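Local coordinates for competence protein ComEA-related protein (Thermus thermophilus, PDB 2DUY), which is of unknown function but carries paired helix-hairpin-helix motifs and, like other members of its family, probably binds DNA, at residues M30-I35 against E67-Y72. Sequence-based numbering, arbitrary orientation.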
# COMPACT_ATOMS: atom_id res chain seq x y z
N MSE A 30 -5.03 -5.00 1.72
CA MSE A 30 -6.44 -4.64 1.76
C MSE A 30 -6.89 -4.14 3.13
O MSE A 30 -8.01 -3.67 3.29
CB MSE A 30 -7.28 -5.84 1.30
CG MSE A 30 -7.14 -6.10 -0.20
SE MSE A 30 -8.15 -7.62 -0.85
CE MSE A 30 -9.94 -6.92 -0.63
N ALA A 31 -6.01 -4.22 4.13
CA ALA A 31 -6.34 -3.74 5.47
C ALA A 31 -6.04 -2.24 5.55
O ALA A 31 -6.47 -1.57 6.49
CB ALA A 31 -5.53 -4.50 6.53
N LEU A 32 -5.32 -1.72 4.56
CA LEU A 32 -4.96 -0.30 4.52
C LEU A 32 -6.15 0.56 4.13
O LEU A 32 -6.95 0.19 3.27
CB LEU A 32 -3.84 -0.05 3.52
CG LEU A 32 -2.49 -0.70 3.83
CD1 LEU A 32 -1.63 -0.71 2.58
CD2 LEU A 32 -1.81 0.03 4.97
N PRO A 33 -6.27 1.73 4.75
CA PRO A 33 -7.38 2.63 4.45
C PRO A 33 -7.43 3.04 2.98
O PRO A 33 -6.47 3.57 2.43
CB PRO A 33 -7.14 3.81 5.39
CG PRO A 33 -5.65 3.82 5.54
CD PRO A 33 -5.33 2.35 5.69
N GLY A 34 -8.57 2.78 2.34
CA GLY A 34 -8.72 3.16 0.94
C GLY A 34 -8.20 2.17 -0.08
O GLY A 34 -8.28 2.42 -1.28
N ILE A 35 -7.68 1.04 0.38
CA ILE A 35 -7.15 0.03 -0.54
C ILE A 35 -8.07 -1.17 -0.65
O ILE A 35 -8.26 -1.92 0.31
CB ILE A 35 -5.76 -0.46 -0.09
CG1 ILE A 35 -4.79 0.72 -0.06
CG2 ILE A 35 -5.26 -1.56 -1.03
CD1 ILE A 35 -4.74 1.51 -1.35
N GLU A 67 -1.25 10.34 0.73
CA GLU A 67 -1.08 11.17 1.91
C GLU A 67 -1.61 10.48 3.16
O GLU A 67 -0.99 10.52 4.23
CB GLU A 67 -1.80 12.51 1.72
CG GLU A 67 -1.53 13.54 2.80
CD GLU A 67 -2.21 14.87 2.54
OE1 GLU A 67 -1.95 15.84 3.28
OE2 GLU A 67 -3.02 14.96 1.58
N ARG A 68 -2.76 9.84 3.03
CA ARG A 68 -3.38 9.15 4.15
C ARG A 68 -2.63 7.88 4.55
O ARG A 68 -2.61 7.51 5.72
CB ARG A 68 -4.83 8.79 3.81
CG ARG A 68 -5.70 9.96 3.41
CD ARG A 68 -5.86 10.97 4.55
NE ARG A 68 -4.66 11.78 4.77
CZ ARG A 68 -4.64 12.89 5.50
NH1 ARG A 68 -5.75 13.33 6.08
NH2 ARG A 68 -3.51 13.57 5.64
N LEU A 69 -2.03 7.22 3.56
CA LEU A 69 -1.32 5.97 3.79
C LEU A 69 0.12 6.06 4.28
O LEU A 69 0.63 5.10 4.85
CB LEU A 69 -1.30 5.13 2.51
CG LEU A 69 -2.61 4.56 1.98
CD1 LEU A 69 -2.36 3.95 0.61
CD2 LEU A 69 -3.18 3.54 2.94
N ARG A 70 0.77 7.19 4.06
CA ARG A 70 2.17 7.33 4.46
C ARG A 70 2.52 6.91 5.88
O ARG A 70 3.57 6.31 6.11
CB ARG A 70 2.66 8.77 4.22
CG ARG A 70 2.71 9.15 2.75
CD ARG A 70 3.90 10.04 2.45
NE ARG A 70 3.90 10.46 1.06
CZ ARG A 70 3.14 11.44 0.59
NH1 ARG A 70 2.32 12.09 1.40
NH2 ARG A 70 3.18 11.75 -0.70
N PRO A 71 1.65 7.22 6.86
CA PRO A 71 1.99 6.80 8.22
C PRO A 71 2.06 5.29 8.43
O PRO A 71 2.78 4.81 9.31
CB PRO A 71 0.88 7.44 9.06
CG PRO A 71 0.53 8.68 8.26
CD PRO A 71 0.50 8.14 6.86
N TYR A 72 1.33 4.53 7.60
CA TYR A 72 1.27 3.08 7.73
C TYR A 72 2.20 2.25 6.83
O TYR A 72 2.26 1.04 6.97
CB TYR A 72 -0.16 2.59 7.46
CG TYR A 72 -1.24 3.35 8.19
CD1 TYR A 72 -1.71 4.57 7.71
CD2 TYR A 72 -1.77 2.87 9.39
CE1 TYR A 72 -2.67 5.30 8.41
CE2 TYR A 72 -2.73 3.59 10.09
CZ TYR A 72 -3.17 4.80 9.60
OH TYR A 72 -4.10 5.54 10.30
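L69 of helix 63-69 reaches P33, L32 and I35 with its two methyls. From CB, the first torsion (chi1 -66°) sets CG beside the backbone N and anti to the carbonyl carbon, and CG then lies 4.0 Å from P33 O. There the two methyls part. CD2 sits in the bend of the loop 32-35, 3.3 Å from P33 O. The same methyl packs on the proline ring, 3.6 Å from P33 CG, and on L32 CB at 3.7 Å. CD1 turns to I35, meeting its CD1 at 3.9 Å, with CG1 slightly farther, the two side chains crossing at a slant. The loop is the hairpin of a helix-hairpin-helix motif, joining helix 26-29 to helix 37-45; L32 to I35 form a type II turn with G34 at its third position, closed by the backbone hydrogen bond from I35 N to L32 O. The second motif thus packs its final helix against the hairpin of the first. Cutting L69 back to an alanine would remove both methyls and probably open a gap between helix and turn, with L32, P33 and I35 losing their common apolar partner. L32 CD2 lies 3.9 Å from Y72 CB, the side chains running past each other in opposite directions, while P33 CG approaches the tyrosine ring obliquely, 4.4 Å from Y72 CE1. Backbone hydrogen bonding of Y72 with V19 joins the chain beside strand 73-74 to strand 19-20, its parallel partner.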